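Local coordinates for fiber protein 2 (Fowl adenovirus 1, PDB 2VTW) that probably forms spikes at the capsid vertices and attaches the virion to its host receptor through its trimeric C-terminal head, at residues Q37-T45 with C196-T204; Y123-L131 with L166-A174. All blocks are in the same frame, centred on the assembly; numbering follows the deposited sequence.

Contact 1 of 2, residues Q37-T45 with C196-T204; sequences QINTMGMLT and CPAARAPVT
Backbone hydrogen bonds tie Leu44 to Cys196 in both directions: Leu44 N reaches Cys196 O at 2.7 Å, and Cys196 N returns to Leu44 O at 2.9 Å. Past the non-hydrogen-bonded pair Met43-Pro197, Ala198 N donates to Gly42 O (2.8 Å); beyond it the chain leaves strand 185-197 as the C-terminal tail. The tail then bends round the tip of a beta hairpin, strands 28-40 and 43-53, joined by a type I' turn from Thr40 to Met43 with Gly42 inside it. Polar side-chain bonding centres on Asn39. With CG anti to the backbone N (chi1 -178°), its amide links the turn to the tail: OD1 accepts from Gly42 N as an Asx motif, and ND2 donates to Arg200 O at 2.9 Å, nearly straight (163°) and within the plane of both groups. Ser102 O is a second acceptor for that ND2. Packing lies beside these bonds. The Pro202 ring lies obliquely against the Asn39 amide, Pro202 CD 3.6 Å from Asn39 OD1. Leu44 CD2 meets Cys196 SG on one sheet face, Leu44 CB touches Ala198 CB, and the bent Met43 chain brings SD to 4.4 Å from Pro197 CD.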
# COMPACT_ATOMS: atom_id res chain seq x y z
N GLN A 37 7.87 -4.05 12.40
CA GLN A 37 6.95 -2.89 12.50
C GLN A 37 7.71 -1.60 12.83
O GLN A 37 8.75 -1.64 13.51
CB GLN A 37 5.93 -3.12 13.58
CG GLN A 37 5.06 -4.34 13.33
CD GLN A 37 4.12 -4.62 14.45
OE1 GLN A 37 4.54 -5.01 15.54
NE2 GLN A 37 2.81 -4.46 14.20
N ILE A 38 7.21 -0.48 12.32
CA ILE A 38 7.70 0.83 12.72
C ILE A 38 6.50 1.70 13.12
O ILE A 38 5.39 1.55 12.57
CB ILE A 38 8.61 1.54 11.63
CG1 ILE A 38 7.84 1.83 10.37
CG2 ILE A 38 9.94 0.68 11.33
CD1 ILE A 38 8.41 2.96 9.47
N ASN A 39 6.70 2.55 14.13
CA ASN A 39 5.71 3.57 14.52
C ASN A 39 6.40 4.87 14.20
O ASN A 39 7.46 5.15 14.75
CB ASN A 39 5.35 3.51 16.01
CG ASN A 39 4.27 4.55 16.44
OD1 ASN A 39 4.16 5.62 15.89
ND2 ASN A 39 3.53 4.23 17.47
N THR A 40 5.81 5.62 13.26
CA THR A 40 6.27 6.95 12.91
C THR A 40 5.18 7.90 13.34
O THR A 40 4.15 8.03 12.67
CB THR A 40 6.50 7.11 11.36
OG1 THR A 40 7.40 6.11 10.90
CG2 THR A 40 7.11 8.45 11.01
N MET A 41 5.40 8.54 14.48
CA MET A 41 4.57 9.62 14.99
C MET A 41 3.09 9.28 15.00
O MET A 41 2.23 10.12 14.67
CB MET A 41 4.88 10.92 14.23
CG MET A 41 5.35 12.07 15.14
SD MET A 41 4.94 13.70 14.55
CE MET A 41 6.48 14.52 14.94
N GLY A 42 2.79 8.05 15.40
CA GLY A 42 1.41 7.59 15.54
C GLY A 42 0.80 6.84 14.36
O GLY A 42 -0.38 6.54 14.39
N MET A 43 1.61 6.54 13.34
CA MET A 43 1.21 5.70 12.20
C MET A 43 2.02 4.42 12.21
O MET A 43 3.25 4.46 12.20
CB MET A 43 1.45 6.44 10.86
CG MET A 43 0.76 5.77 9.63
SD MET A 43 -1.05 5.97 9.68
CE MET A 43 -1.19 7.73 9.44
N LEU A 44 1.32 3.30 12.21
CA LEU A 44 1.91 1.98 12.30
C LEU A 44 2.05 1.32 10.93
O LEU A 44 1.05 1.10 10.25
CB LEU A 44 1.02 1.10 13.19
CG LEU A 44 1.57 -0.27 13.61
CD1 LEU A 44 2.86 -0.11 14.53
CD2 LEU A 44 0.47 -1.06 14.28
N THR A 45 3.28 0.97 10.57
CA THR A 45 3.57 0.19 9.35
C THR A 45 4.11 -1.16 9.81
O THR A 45 5.07 -1.21 10.57
CB THR A 45 4.63 0.87 8.46
OG1 THR A 45 4.14 2.12 7.99
CG2 THR A 45 4.96 -0.01 7.26
N CYS A 196 -1.67 1.41 9.31
CA CYS A 196 -2.84 1.85 10.06
C CYS A 196 -2.39 2.85 11.13
O CYS A 196 -1.20 2.94 11.44
CB CYS A 196 -3.62 0.68 10.66
SG CYS A 196 -2.81 -0.23 12.01
N PRO A 197 -3.35 3.65 11.63
CA PRO A 197 -3.09 4.46 12.79
C PRO A 197 -2.75 3.63 14.02
O PRO A 197 -3.40 2.63 14.30
CB PRO A 197 -4.40 5.22 12.99
CG PRO A 197 -5.03 5.24 11.62
CD PRO A 197 -4.70 3.89 11.10
N ALA A 198 -1.73 4.09 14.72
CA ALA A 198 -1.33 3.58 16.03
C ALA A 198 -2.14 4.30 17.10
O ALA A 198 -2.49 5.45 16.93
CB ALA A 198 0.16 3.85 16.24
N ALA A 199 -2.39 3.62 18.22
CA ALA A 199 -3.02 4.22 19.43
C ALA A 199 -2.27 5.45 19.92
O ALA A 199 -2.88 6.38 20.41
CB ALA A 199 -3.12 3.19 20.55
N ARG A 200 -0.96 5.48 19.78
CA ARG A 200 -0.19 6.63 20.27
C ARG A 200 1.13 6.75 19.54
O ARG A 200 1.58 5.78 18.95
CB ARG A 200 0.07 6.46 21.78
CG ARG A 200 0.79 5.16 22.12
CD ARG A 200 0.80 4.86 23.58
NE ARG A 200 -0.55 4.63 24.10
CZ ARG A 200 -1.25 3.51 23.97
NH1 ARG A 200 -0.78 2.44 23.34
NH2 ARG A 200 -2.44 3.45 24.50
N ALA A 201 1.77 7.92 19.61
CA ALA A 201 3.16 8.08 19.19
C ALA A 201 4.04 7.21 20.12
O ALA A 201 3.58 6.73 21.15
CB ALA A 201 3.58 9.56 19.21
N PRO A 202 5.29 6.93 19.71
CA PRO A 202 6.11 6.04 20.56
C PRO A 202 6.35 6.58 22.00
O PRO A 202 6.62 7.75 22.17
CB PRO A 202 7.43 5.96 19.80
CG PRO A 202 7.01 6.24 18.34
CD PRO A 202 5.99 7.31 18.48
N VAL A 203 6.22 5.69 23.00
CA VAL A 203 6.49 6.01 24.42
C VAL A 203 7.49 5.03 25.03
O VAL A 203 7.41 3.81 24.78
CB VAL A 203 5.22 5.94 25.30
CG1 VAL A 203 4.42 7.19 25.14
CG2 VAL A 203 4.39 4.69 24.97
N THR A 204 8.41 5.55 25.84
CA THR A 204 9.35 4.72 26.61
C THR A 204 8.66 4.02 27.77
O THR A 204 7.60 4.45 28.24
CB THR A 204 10.46 5.55 27.19
OG1 THR A 204 9.90 6.66 27.89
CG2 THR A 204 11.37 6.05 26.09

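Contact 2 of 2, residues Y123-L131 with L166-A174; sequences YYASRFGVL and LIAFTFQCA
Ser126 and Thr170 point their CB atoms at one another, Ser126 CB lying 3.6 Å from Thr170 CB, and their hydroxyls go different ways. Thr170 places OG1 beside its own backbone N (chi1 -59°), where it accepts from Ser126 N at 2.9 Å, a somewhat bent bond of 146°. Ser126 OG swings instead toward the backbone of strand 163-173 and lies 3.1 Å from Ala168 O, a possible bond, since another acceptor is also within its proton's reach. The two tyrosines of 123-131 flank this centre. Tyr123 crosses Thr170 at about a right angle, its OH 3.7 Å from the CG2 methyl of Thr170, while Tyr124 turns a ring edge to the Ala168 methyl, Tyr124 CD2 to Ala168 CB 4.2 Å, and sends its OH to Gln152. Farther along the strand the extended Gln172 chain lies obliquely to Leu131, Gln172 NE2 3.8 Å from Leu131 CD1. Two waters lie between Ser126 O and Gln172 OE1, each close enough to both oxygens to bridge them. Residues 123-126, with Leu131 beyond, thus meet the face of strand 163-173 that carries Ala168, Thr170 and Gln172 through side chains, a backbone N-H and water, without strand pairing. Thr170 OG1, bonded to both Ser126 N and Thr73 OG1, is one of the links between this loop and strand 71-76; Tyr124 O also bonds Thr73 OG1.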
# COMPACT_ATOMS: atom_id res chain seq x y z
N TYR A 123 -10.67 -19.83 14.86
CA TYR A 123 -10.57 -19.09 13.59
C TYR A 123 -11.45 -17.82 13.54
O TYR A 123 -12.69 -17.88 13.72
CB TYR A 123 -10.91 -19.98 12.40
CG TYR A 123 -10.96 -19.25 11.07
CD1 TYR A 123 -9.80 -18.86 10.42
CD2 TYR A 123 -12.18 -18.98 10.45
CE1 TYR A 123 -9.84 -18.21 9.17
CE2 TYR A 123 -12.24 -18.32 9.21
CZ TYR A 123 -11.06 -17.94 8.58
OH TYR A 123 -11.13 -17.30 7.37
N TYR A 124 -10.80 -16.70 13.27
CA TYR A 124 -11.49 -15.46 12.96
C TYR A 124 -11.16 -15.04 11.51
O TYR A 124 -9.99 -14.95 11.14
CB TYR A 124 -11.04 -14.38 13.94
CG TYR A 124 -11.72 -13.05 13.72
CD1 TYR A 124 -13.00 -12.81 14.23
CD2 TYR A 124 -11.10 -12.02 13.01
CE1 TYR A 124 -13.63 -11.60 14.04
CE2 TYR A 124 -11.75 -10.81 12.81
CZ TYR A 124 -13.01 -10.61 13.33
OH TYR A 124 -13.66 -9.43 13.16
N ALA A 125 -12.20 -14.78 10.71
CA ALA A 125 -12.08 -14.28 9.33
C ALA A 125 -11.98 -12.75 9.31
O ALA A 125 -12.97 -12.06 9.54
CB ALA A 125 -13.29 -14.71 8.49
N SER A 126 -10.77 -12.25 9.06
CA SER A 126 -10.54 -10.83 8.73
C SER A 126 -11.36 -10.47 7.49
O SER A 126 -11.21 -11.11 6.45
CB SER A 126 -9.06 -10.62 8.48
OG SER A 126 -8.71 -9.27 8.38
N ARG A 127 -12.24 -9.48 7.60
CA ARG A 127 -13.14 -9.14 6.48
C ARG A 127 -13.25 -7.66 6.05
O ARG A 127 -13.68 -7.38 4.93
CB ARG A 127 -14.53 -9.66 6.80
CG ARG A 127 -14.63 -11.18 6.65
CD ARG A 127 -16.04 -11.71 6.81
NE ARG A 127 -16.98 -10.97 5.97
CZ ARG A 127 -17.19 -11.16 4.68
NH1 ARG A 127 -16.56 -12.13 4.00
NH2 ARG A 127 -18.06 -10.38 4.06
N PHE A 128 -12.89 -6.72 6.93
CA PHE A 128 -13.23 -5.30 6.72
C PHE A 128 -11.97 -4.47 6.79
O PHE A 128 -11.39 -4.27 7.86
CB PHE A 128 -14.29 -4.82 7.74
CG PHE A 128 -15.51 -5.69 7.79
CD1 PHE A 128 -16.46 -5.63 6.78
CD2 PHE A 128 -15.67 -6.64 8.79
CE1 PHE A 128 -17.59 -6.47 6.81
CE2 PHE A 128 -16.77 -7.48 8.83
CZ PHE A 128 -17.74 -7.40 7.84
N GLY A 129 -11.57 -3.96 5.63
CA GLY A 129 -10.30 -3.30 5.47
C GLY A 129 -9.77 -3.59 4.07
O GLY A 129 -10.52 -4.06 3.19
N VAL A 130 -8.51 -3.29 3.85
CA VAL A 130 -7.92 -3.40 2.53
C VAL A 130 -7.67 -4.88 2.21
O VAL A 130 -7.34 -5.66 3.11
CB VAL A 130 -6.58 -2.60 2.43
CG1 VAL A 130 -5.46 -3.31 3.16
CG2 VAL A 130 -6.21 -2.36 0.97
N LEU A 131 -7.81 -5.23 0.93
CA LEU A 131 -7.43 -6.54 0.41
C LEU A 131 -6.28 -6.36 -0.56
O LEU A 131 -6.43 -5.66 -1.57
CB LEU A 131 -8.62 -7.18 -0.33
CG LEU A 131 -8.38 -8.59 -0.86
CD1 LEU A 131 -8.34 -9.61 0.30
CD2 LEU A 131 -9.40 -8.95 -1.93
N LEU A 166 -5.92 -5.78 18.13
CA LEU A 166 -4.88 -6.48 17.38
C LEU A 166 -5.16 -6.34 15.87
O LEU A 166 -6.26 -5.95 15.49
CB LEU A 166 -4.86 -7.96 17.75
CG LEU A 166 -4.13 -8.39 19.05
CD1 LEU A 166 -4.80 -7.80 20.30
CD2 LEU A 166 -4.05 -9.92 19.10
N ILE A 167 -4.18 -6.72 15.04
CA ILE A 167 -4.36 -6.81 13.58
C ILE A 167 -4.55 -8.27 13.11
O ILE A 167 -3.67 -9.07 13.28
CB ILE A 167 -3.16 -6.17 12.78
CG1 ILE A 167 -2.70 -4.86 13.42
CG2 ILE A 167 -3.56 -6.01 11.27
CD1 ILE A 167 -1.32 -4.37 13.00
N ALA A 168 -5.70 -8.58 12.52
CA ALA A 168 -5.95 -9.87 11.89
C ALA A 168 -5.55 -9.80 10.40
O ALA A 168 -5.97 -8.87 9.69
CB ALA A 168 -7.41 -10.27 12.02
N PHE A 169 -4.72 -10.75 9.98
CA PHE A 169 -4.33 -10.95 8.57
C PHE A 169 -4.93 -12.26 8.14
O PHE A 169 -4.54 -13.30 8.65
CB PHE A 169 -2.83 -11.06 8.42
CG PHE A 169 -2.06 -9.79 8.64
CD1 PHE A 169 -1.50 -9.12 7.59
CD2 PHE A 169 -1.86 -9.31 9.92
CE1 PHE A 169 -0.77 -7.97 7.79
CE2 PHE A 169 -1.12 -8.13 10.13
CZ PHE A 169 -0.59 -7.46 9.08
N THR A 170 -5.89 -12.24 7.22
CA THR A 170 -6.44 -13.49 6.69
C THR A 170 -5.94 -13.70 5.26
O THR A 170 -6.21 -12.88 4.36
CB THR A 170 -7.96 -13.61 6.81
OG1 THR A 170 -8.36 -13.51 8.19
CG2 THR A 170 -8.45 -14.95 6.26
N PHE A 171 -5.21 -14.80 5.09
CA PHE A 171 -4.60 -15.19 3.82
C PHE A 171 -5.59 -16.03 3.06
O PHE A 171 -6.01 -17.07 3.54
CB PHE A 171 -3.31 -15.95 4.07
CG PHE A 171 -2.25 -15.12 4.74
CD1 PHE A 171 -1.18 -14.63 4.02
CD2 PHE A 171 -2.33 -14.81 6.10
CE1 PHE A 171 -0.21 -13.84 4.62
CE2 PHE A 171 -1.35 -14.02 6.71
CZ PHE A 171 -0.29 -13.54 5.99
N GLN A 172 -5.97 -15.57 1.87
CA GLN A 172 -7.02 -16.19 1.10
C GLN A 172 -6.43 -16.82 -0.17
O GLN A 172 -6.20 -16.12 -1.17
CB GLN A 172 -8.09 -15.16 0.78
CG GLN A 172 -8.48 -14.32 2.02
CD GLN A 172 -9.63 -13.37 1.78
OE1 GLN A 172 -10.31 -12.96 2.73
NE2 GLN A 172 -9.88 -13.03 0.52
N CYS A 173 -6.15 -18.13 -0.08
CA CYS A 173 -5.56 -18.90 -1.20
C CYS A 173 -6.55 -19.11 -2.33
O CYS A 173 -7.74 -19.40 -2.10
CB CYS A 173 -5.10 -20.28 -0.72
SG CYS A 173 -3.75 -20.28 0.46
N ALA A 174 -6.06 -18.97 -3.57
CA ALA A 174 -6.92 -19.18 -4.75
C ALA A 174 -7.32 -20.66 -4.90
O ALA A 174 -8.43 -20.95 -5.37
CB ALA A 174 -6.24 -18.68 -6.03
O HOH W 1 -12.09 -10.97 3.44
O HOH W 2 -11.57 -13.62 5.31

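The two contacts illustrate two ways of joining chain to a beta strand. Contact 1, the more buried although its centre is about 18 Å from the centre of the chain, extends sheet pairing into the C-terminal tail and relies mainly on backbone bonds; contact 2, its centre about 9 Å from the centre of the chain, is partly buried and rests a loop on a strand face through hydroxyls and waters. Along the sequence contact 2 is nested within the loop closed by contact 1, and Leu44 CD2 packs on Ile167 CD1 at 4.0 Å. Both reach the second subunit, contact 1 by packing and 129-131 by an antiparallel ladder continuing the sheet across the interface; 37-45 reaches the third as well.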